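Local atomic coordinates of membrane-anchored mycosin mycp1 (Mycobacterium thermoresistibile, PDB entry 4HVL), a protein that probably cleaves peptide bonds as a membrane-anchored, subtilisin-like serine protease and is an essential component of the ESX-1 (type VII) secretion system. Residues T60-T65 / I325-P330; V206-V211 / L332-V337; L254-G259 / V277-P282. All coordinates share one frame; numbering follows the deposited sequence.

Contact 1: T60-T65 / I325-P330; sequences TGAGIT and IRQRYP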
loop_
_atom_site.group_PDB
_atom_site.type_symbol
_atom_site.label_atom_id
_atom_site.label_comp_id
_atom_site.label_asym_id
_atom_site.label_seq_id
_atom_site.Cartn_x
_atom_site.Cartn_y
_atom_site.Cartn_z
ATOM N N THR A 60 -16.392 -6.782 10.172
ATOM C CA THR A 60 -16.110 -5.346 10.196
ATOM C C THR A 60 -14.666 -4.982 10.598
ATOM O O THR A 60 -14.358 -3.809 10.730
ATOM C CB THR A 60 -17.008 -4.631 11.214
ATOM O OG1 THR A 60 -16.773 -5.180 12.512
ATOM C CG2 THR A 60 -18.474 -4.782 10.862
ATOM N N GLY A 61 -13.817 -5.995 10.809
ATOM C CA GLY A 61 -12.466 -5.819 11.321
ATOM C C GLY A 61 -12.300 -5.683 12.832
ATOM O O GLY A 61 -11.222 -5.318 13.287
ATOM N N ALA A 62 -13.337 -5.991 13.616
ATOM C CA ALA A 62 -13.253 -5.870 15.071
ATOM C C ALA A 62 -12.189 -6.814 15.606
ATOM O O ALA A 62 -12.118 -7.956 15.166
ATOM C CB ALA A 62 -14.593 -6.189 15.734
ATOM N N GLY A 63 -11.396 -6.340 16.570
ATOM C CA GLY A 63 -10.268 -7.096 17.120
ATOM C C GLY A 63 -8.962 -7.045 16.314
ATOM O O GLY A 63 -7.944 -7.491 16.790
ATOM N N ILE A 64 -8.971 -6.502 15.103
ATOM C CA ILE A 64 -7.796 -6.547 14.212
ATOM C C ILE A 64 -7.138 -5.183 14.217
ATOM O O ILE A 64 -7.834 -4.160 14.310
ATOM C CB ILE A 64 -8.206 -6.925 12.775
ATOM C CG1 ILE A 64 -9.026 -8.231 12.764
ATOM C CG2 ILE A 64 -7.001 -7.024 11.824
ATOM C CD1 ILE A 64 -8.305 -9.455 13.312
ATOM N N THR A 65 -5.806 -5.176 14.140
ATOM C CA THR A 65 -4.994 -3.958 14.091
ATOM C C THR A 65 -4.238 -3.944 12.750
ATOM O O THR A 65 -3.535 -4.897 12.424
ATOM C CB THR A 65 -3.990 -3.929 15.272
ATOM O OG1 THR A 65 -4.715 -3.900 16.519
ATOM C CG2 THR A 65 -3.039 -2.716 15.208
ATOM N N ILE A 325 -11.250 -10.692 6.734
ATOM C CA ILE A 325 -10.991 -12.124 6.669
ATOM C C ILE A 325 -10.445 -12.659 7.992
ATOM O O ILE A 325 -10.957 -13.669 8.516
ATOM C CB ILE A 325 -10.066 -12.483 5.480
ATOM C CG1 ILE A 325 -10.837 -12.350 4.151
ATOM C CG2 ILE A 325 -9.553 -13.906 5.601
ATOM C CD1 ILE A 325 -9.972 -12.233 2.904
ATOM N N ARG A 326 -9.467 -11.961 8.563
ATOM C CA ARG A 326 -8.809 -12.427 9.775
ATOM C C ARG A 326 -9.768 -12.365 10.968
ATOM O O ARG A 326 -9.706 -13.239 11.854
ATOM C CB ARG A 326 -7.517 -11.660 10.048
ATOM C CG ARG A 326 -6.486 -11.784 8.938
ATOM C CD ARG A 326 -5.062 -11.652 9.478
ATOM N NE ARG A 326 -4.604 -12.914 10.049
ATOM C CZ ARG A 326 -3.355 -13.151 10.449
ATOM N NH1 ARG A 326 -2.427 -12.185 10.375
ATOM N NH2 ARG A 326 -3.027 -14.357 10.936
ATOM N N GLN A 327 -10.676 -11.381 10.989
ATOM C CA GLN A 327 -11.710 -11.382 12.025
ATOM C C GLN A 327 -12.624 -12.607 11.884
ATOM O O GLN A 327 -12.889 -13.305 12.858
ATOM C CB GLN A 327 -12.583 -10.113 12.027
ATOM C CG GLN A 327 -13.671 -10.190 13.107
ATOM C CD GLN A 327 -14.775 -9.144 12.992
ATOM O OE1 GLN A 327 -14.881 -8.421 12.007
ATOM N NE2 GLN A 327 -15.624 -9.080 14.016
ATOM N N ARG A 328 -13.125 -12.847 10.678
ATOM C CA ARG A 328 -14.130 -13.876 10.489
ATOM C C ARG A 328 -13.520 -15.269 10.600
ATOM O O ARG A 328 -14.187 -16.196 11.049
ATOM C CB ARG A 328 -14.806 -13.725 9.139
ATOM C CG ARG A 328 -16.030 -14.599 9.006
ATOM C CD ARG A 328 -16.751 -14.250 7.723
ATOM N NE ARG A 328 -17.869 -15.152 7.529
ATOM C CZ ARG A 328 -19.017 -15.069 8.176
ATOM N NH1 ARG A 328 -19.243 -14.110 9.066
ATOM N NH2 ARG A 328 -19.947 -15.952 7.917
ATOM N N TYR A 329 -12.263 -15.395 10.189
ATOM C CA TYR A 329 -11.541 -16.652 10.210
ATOM C C TYR A 329 -10.187 -16.465 10.914
ATOM O O TYR A 329 -9.144 -16.425 10.256
ATOM C CB TYR A 329 -11.337 -17.140 8.779
ATOM C CG TYR A 329 -12.632 -17.261 7.982
ATOM C CD1 TYR A 329 -13.563 -18.274 8.265
ATOM C CD2 TYR A 329 -12.935 -16.365 6.955
ATOM C CE1 TYR A 329 -14.747 -18.380 7.543
ATOM C CE2 TYR A 329 -14.124 -16.470 6.228
ATOM C CZ TYR A 329 -15.013 -17.479 6.524
ATOM O OH TYR A 329 -16.186 -17.600 5.806
ATOM N N PRO A 330 -10.198 -16.347 12.258
ATOM C CA PRO A 330 -8.950 -16.023 12.961
ATOM C C PRO A 330 -7.900 -17.155 12.948
ATOM O O PRO A 330 -6.750 -16.905 13.268
ATOM C CB PRO A 330 -9.419 -15.679 14.394
ATOM C CG PRO A 330 -10.739 -16.362 14.547
ATOM C CD PRO A 330 -11.351 -16.458 13.172
HETATM O O HOH W 1 -18.058 -7.438 13.429
#
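Gln-327, in the last turn of helix 311-328 of this subtilisin fold, reaches across to a type II beta turn, Gly-61 to Ile-64, that leads into strand 65-70. Its CG stands anti to the backbone N (chi1 178°) and the chain stays extended beyond it, which carries the amide away from the helix to the residues at and just before the start of the turn. There OE1 faces three successive backbone N-H groups. The firm bond is from Thr-60 N, 2.9 Å from Gln-327 OE1 and in the carbonyl plane; those from Gly-61 N and Ala-62 N are bent and weak. Three N-H groups converging on one atom require an acceptor, which places OE1 here and leaves NE2 to donate to a water; glutamine supplies both. The stem of the glutamine meanwhile lies along Ala-62, its CG 3.4 Å from Ala-62 O, while the small methyl of Ala-62 leaves room for the amide nitrogen. Both Gly-61 and Gly-63 have positive phi, which glycine adopts readily; Gly-63 occupies the third position of the turn, where type II geometry favours it.

Ile-64 supplies the apolar part. With CG1 beside the backbone N (chi1 -53°), its CD1 ends over the helix backbone, 3.8 Å from Gln-327 N and 4.0 Å from Arg-326 CB. Arg-326 meets it with CB and backbone, while its guanidinium leads away to the carbonyl of Asn-208. Thr-60 OG1, also bonded to Asp-125, accepts a hydrogen bond from a water at 2.8 Å, and the same water takes one from Gln-327 NE2 at 3.0 Å.

Contact 2: V206-V211 / L332-V337; sequences VKNAVV and LTPAQV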
loop_
_atom_site.group_PDB
_atom_site.type_symbol
_atom_site.label_atom_id
_atom_site.label_comp_id
_atom_site.label_asym_id
_atom_site.label_seq_id
_atom_site.Cartn_x
_atom_site.Cartn_y
_atom_site.Cartn_z
ATOM N N VAL A 206 7.441 -14.791 11.294
ATOM C CA VAL A 206 7.774 -14.760 12.731
ATOM C C VAL A 206 6.692 -14.087 13.584
ATOM O O VAL A 206 6.457 -14.495 14.727
ATOM C CB VAL A 206 9.139 -14.101 12.955
ATOM C CG1 VAL A 206 9.503 -14.073 14.424
ATOM C CG2 VAL A 206 10.199 -14.838 12.143
ATOM N N LYS A 207 6.050 -13.052 13.048
ATOM C CA LYS A 207 5.041 -12.301 13.802
ATOM C C LYS A 207 3.601 -12.471 13.282
ATOM O O LYS A 207 2.700 -11.791 13.749
ATOM C CB LYS A 207 5.433 -10.818 13.873
ATOM C CG LYS A 207 6.843 -10.566 14.403
ATOM C CD LYS A 207 7.005 -10.904 15.893
ATOM C CE LYS A 207 8.394 -10.506 16.382
ATOM N NZ LYS A 207 8.785 -10.976 17.743
ATOM N N ASN A 208 3.362 -13.391 12.352
ATOM C CA ASN A 208 1.978 -13.737 11.968
ATOM C C ASN A 208 1.190 -12.589 11.307
ATOM O O ASN A 208 -0.022 -12.438 11.547
ATOM C CB ASN A 208 1.208 -14.273 13.207
ATOM C CG ASN A 208 -0.215 -14.717 12.880
ATOM O OD1 ASN A 208 -0.433 -15.451 11.917
ATOM N ND2 ASN A 208 -1.204 -14.266 13.693
ATOM N N ALA A 209 1.865 -11.780 10.492
ATOM C CA ALA A 209 1.222 -10.637 9.853
ATOM C C ALA A 209 1.076 -10.829 8.362
ATOM O O ALA A 209 1.944 -11.383 7.688
ATOM C CB ALA A 209 1.981 -9.349 10.132
ATOM N N VAL A 210 -0.049 -10.362 7.858
ATOM C CA VAL A 210 -0.312 -10.356 6.431
ATOM C C VAL A 210 0.294 -9.069 5.934
ATOM O O VAL A 210 0.017 -8.031 6.524
ATOM C CB VAL A 210 -1.814 -10.308 6.148
ATOM C CG1 VAL A 210 -2.077 -9.882 4.698
ATOM C CG2 VAL A 210 -2.440 -11.655 6.453
ATOM N N VAL A 211 1.115 -9.127 4.885
ATOM C CA VAL A 211 1.698 -7.912 4.315
ATOM C C VAL A 211 1.144 -7.641 2.932
ATOM O O VAL A 211 1.234 -8.476 2.074
ATOM C CB VAL A 211 3.244 -7.974 4.240
ATOM C CG1 VAL A 211 3.785 -6.647 3.740
ATOM C CG2 VAL A 211 3.827 -8.268 5.618
ATOM N N LEU A 332 -6.826 -18.601 10.266
ATOM C CA LEU A 332 -6.076 -18.579 9.007
ATOM C C LEU A 332 -4.678 -17.999 9.177
ATOM O O LEU A 332 -4.496 -16.988 9.845
ATOM C CB LEU A 332 -6.837 -17.815 7.925
ATOM C CG LEU A 332 -8.149 -18.461 7.465
ATOM C CD1 LEU A 332 -8.611 -17.739 6.227
ATOM C CD2 LEU A 332 -8.040 -19.965 7.176
ATOM N N THR A 333 -3.691 -18.657 8.582
ATOM C CA THR A 333 -2.325 -18.115 8.519
ATOM C C THR A 333 -2.300 -16.969 7.494
ATOM O O THR A 333 -3.222 -16.815 6.705
ATOM C CB THR A 333 -1.303 -19.183 8.095
ATOM O OG1 THR A 333 -1.593 -19.623 6.766
ATOM C CG2 THR A 333 -1.342 -20.380 9.024
ATOM N N PRO A 334 -1.245 -16.162 7.498
ATOM C CA PRO A 334 -1.173 -15.127 6.467
ATOM C C PRO A 334 -1.169 -15.698 5.035
ATOM O O PRO A 334 -1.792 -15.115 4.143
ATOM C CB PRO A 334 0.137 -14.420 6.790
ATOM C CG PRO A 334 0.309 -14.641 8.250
ATOM C CD PRO A 334 -0.216 -15.984 8.545
ATOM N N ALA A 335 -0.506 -16.833 4.815
ATOM C CA ALA A 335 -0.535 -17.460 3.476
ATOM C C ALA A 335 -1.969 -17.793 3.061
ATOM O O ALA A 335 -2.359 -17.583 1.923
ATOM C CB ALA A 335 0.331 -18.718 3.416
ATOM N N GLN A 336 -2.745 -18.334 3.989
ATOM C CA GLN A 336 -4.114 -18.725 3.692
ATOM C C GLN A 336 -5.003 -17.492 3.488
ATOM O O GLN A 336 -5.921 -17.527 2.674
ATOM C CB GLN A 336 -4.676 -19.611 4.806
ATOM C CG GLN A 336 -4.043 -20.996 4.886
ATOM C CD GLN A 336 -4.428 -21.729 6.163
ATOM O OE1 GLN A 336 -4.418 -21.159 7.266
ATOM N NE2 GLN A 336 -4.787 -22.977 6.020
ATOM N N VAL A 337 -4.730 -16.396 4.199
ATOM C CA VAL A 337 -5.520 -15.180 3.997
ATOM C C VAL A 337 -5.358 -14.688 2.567
ATOM O O VAL A 337 -6.326 -14.499 1.840
ATOM C CB VAL A 337 -5.144 -14.056 4.990
ATOM C CG1 VAL A 337 -5.896 -12.767 4.659
ATOM C CG2 VAL A 337 -5.465 -14.474 6.425
#
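With CG1 anti to its backbone N (chi1 163°), Val-210 sets its other methyl, CG2, against the first turn of helix 334-343, and Asn-208, its CG likewise anti (chi1 -177°), swings its amide oxygen to the ring of Pro-334. Val-210 CG2 rests 3.7 Å from Pro-334 CA and 3.9 Å from Val-337 CB, so one methyl fits between two residues a helical turn apart. The Asn-208 side chain crosses the proline at about a right angle, OD1 3.4 Å from Pro-334 CD; this is van der Waals contact. Asn-208 has positive phi, a conformation asparagine tolerates well, as the chain turns from helix 194-206 into strand 210-214.

Proline suits the first turn of a helix, where no backbone N-H is needed for a helical bond. Thr-333 precedes it as N-cap in a capping box: its OG1 accepts from Gln-336 N at 3.3 Å, and Gln-336 OE1 receives Thr-333 N at 2.9 Å, satisfying both N-H groups locally. Pro-334 and Val-337 pack against the start of strand 210-214 of the parallel subtilase sheet. No hydrogen bond joins the segments: valine methyl and proline ring provide the apolar contact, and Ala-209 O, buried without a polar partner, probably carries a desolvation cost.

Contact 3: L254-G259 / V277-P282; sequences LVLTVG and VGAAAP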
loop_
_atom_site.group_PDB
_atom_site.type_symbol
_atom_site.label_atom_id
_atom_site.label_comp_id
_atom_site.label_asym_id
_atom_site.label_seq_id
_atom_site.Cartn_x
_atom_site.Cartn_y
_atom_site.Cartn_z
ATOM N N LEU A 254 5.510 -13.564 -0.652
ATOM C CA LEU A 254 5.620 -13.147 0.757
ATOM C C LEU A 254 4.684 -12.000 1.055
ATOM O O LEU A 254 4.148 -11.902 2.149
ATOM C CB LEU A 254 7.041 -12.687 1.106
ATOM C CG LEU A 254 8.080 -13.731 1.394
ATOM C CD1 LEU A 254 9.289 -13.024 2.017
ATOM C CD2 LEU A 254 7.535 -14.800 2.322
ATOM N N VAL A 255 4.539 -11.118 0.071
ATOM C CA VAL A 255 3.581 -10.038 0.102
ATOM C C VAL A 255 2.557 -10.281 -1.008
ATOM O O VAL A 255 2.845 -10.918 -2.020
ATOM C CB VAL A 255 4.250 -8.652 -0.129
ATOM C CG1 VAL A 255 5.434 -8.421 0.811
ATOM C CG2 VAL A 255 4.666 -8.461 -1.580
ATOM N N LEU A 256 1.358 -9.767 -0.811
ATOM C CA LEU A 256 0.379 -9.647 -1.894
ATOM C C LEU A 256 0.424 -8.212 -2.467
ATOM O O LEU A 256 0.075 -7.227 -1.809
ATOM C CB LEU A 256 -1.016 -9.991 -1.383
ATOM C CG LEU A 256 -2.197 -9.801 -2.337
ATOM C CD1 LEU A 256 -1.970 -10.641 -3.589
ATOM C CD2 LEU A 256 -3.512 -10.162 -1.663
ATOM N N THR A 257 0.859 -8.121 -3.713
ATOM C CA THR A 257 1.041 -6.862 -4.391
ATOM C C THR A 257 -0.183 -6.530 -5.232
ATOM O O THR A 257 -0.659 -7.356 -6.014
ATOM C CB THR A 257 2.317 -6.937 -5.252
ATOM O OG1 THR A 257 3.432 -7.089 -4.378
ATOM C CG2 THR A 257 2.501 -5.691 -6.125
ATOM N N VAL A 258 -0.685 -5.307 -5.052
ATOM C CA VAL A 258 -1.984 -4.912 -5.564
ATOM C C VAL A 258 -1.881 -3.792 -6.613
ATOM O O VAL A 258 -1.441 -2.662 -6.314
ATOM C CB VAL A 258 -2.917 -4.443 -4.416
ATOM C CG1 VAL A 258 -4.347 -4.256 -4.907
ATOM C CG2 VAL A 258 -2.871 -5.429 -3.262
ATOM N N GLY A 259 -2.327 -4.117 -7.825
ATOM C CA GLY A 259 -2.463 -3.155 -8.917
ATOM C C GLY A 259 -3.801 -2.439 -8.889
ATOM O O GLY A 259 -4.665 -2.753 -8.073
ATOM N N VAL A 277 2.754 -8.938 -9.391
ATOM C CA VAL A 277 1.415 -8.422 -9.064
ATOM C C VAL A 277 0.467 -9.625 -8.855
ATOM O O VAL A 277 0.456 -10.540 -9.674
ATOM C CB VAL A 277 0.891 -7.488 -10.183
ATOM C CG1 VAL A 277 -0.520 -6.987 -9.872
ATOM C CG2 VAL A 277 1.837 -6.327 -10.393
ATOM N N GLY A 278 -0.293 -9.619 -7.757
ATOM C CA GLY A 278 -1.164 -10.740 -7.357
ATOM C C GLY A 278 -2.665 -10.472 -7.437
ATOM O O GLY A 278 -3.466 -11.396 -7.548
ATOM N N ALA A 279 -3.054 -9.201 -7.399
ATOM C CA ALA A 279 -4.446 -8.833 -7.337
ATOM C C ALA A 279 -4.608 -7.358 -7.688
ATOM O O ALA A 279 -3.613 -6.636 -7.892
ATOM C CB ALA A 279 -4.977 -9.091 -5.943
ATOM N N ALA A 280 -5.861 -6.923 -7.762
ATOM C CA ALA A 280 -6.159 -5.524 -8.002
ATOM C C ALA A 280 -7.394 -5.047 -7.259
ATOM O O ALA A 280 -8.188 -5.845 -6.748
ATOM C CB ALA A 280 -6.316 -5.268 -9.495
ATOM N N ALA A 281 -7.530 -3.723 -7.204
ATOM C CA ALA A 281 -8.622 -3.084 -6.517
ATOM C C ALA A 281 -8.765 -1.609 -6.985
ATOM O O ALA A 281 -7.908 -1.105 -7.710
ATOM C CB ALA A 281 -8.395 -3.188 -5.015
ATOM N N PRO A 282 -9.878 -0.932 -6.622
ATOM C CA PRO A 282 -10.097 0.419 -7.124
ATOM C C PRO A 282 -8.965 1.378 -6.743
ATOM O O PRO A 282 -8.490 1.363 -5.604
ATOM C CB PRO A 282 -11.386 0.819 -6.444
ATOM C CG PRO A 282 -12.127 -0.472 -6.343
ATOM C CD PRO A 282 -11.051 -1.416 -5.892
#
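Gly-259 N donates to Ala-279 O at 2.8 Å, and Gly-259 O accepts from Ala-281 N at 3.1 Å, so the glycine uses both its polar atoms on the neighbouring strand. This is the pattern of a parallel sheet, here between strands 256-261 and 277-282, the latter at one edge of the seven-stranded sheet of the subtilisin-like domain. Two residues earlier, Thr-257 O takes a bond from Gly-278 N at 2.9 Å, in the carbonyl plane, and a weak one from Ala-279 N. Two CA-H...O contacts fill in between, from Val-258 to Ala-279 O and from Ala-280 to Gly-259 O. The two short segments are turned 43° against each other, a marked twist for neighbouring parallel strands.

Packing follows on both faces. On the face of Val-258 and Ala-279 lies helix 311-328, against which Val-258 and Leu-256 also pack. Val-258 CG1, anti to the backbone N (chi1 -170°), sits 3.8 Å from Ala-280 CA and touches the methyl of Ala-281. Leu-256 CD1 lies 3.9 Å from Gly-278 CA, in the place that the lack of a side chain leaves to it, and 4.1 Å from Ala-279 CB. On the other face, Ala-280 CB presses on the Gly-259 carbonyl. Val-277 CG1 separately comes 4.0 Å from Gly-259 N. The small side chains of Ala-279 to Ala-281 let the backbones approach to hydrogen-bonding distance. Those backbone bonds set the register of the two strands, while the branched aliphatic side chains, matched to glycines and alanines, probably shield most of them from water.

Overall arrangement
From the N terminus, the chain first enters contact 1 at 60-65, just before strand 65-70, then contact 2 at 206-211, and only afterwards both halves of contact 3, 254-259 and 277-282, whose short loop is nested inside the two longer ones. Helix 311-328 then ends at 325-330, closing contact 1, and the next helix begins at 332-337, closing contact 2; the loops of contacts 1 and 2 therefore cross. Those two touch at Arg-326, whose guanidinium also meets Leu-332 O. Contact 2 meets contact 3 within the sheet, where Val-211 O lies 3.2 Å from Leu-256 N. Helices 311-328 and 334-343 are thus tied to the parallel sheet and its entry turn.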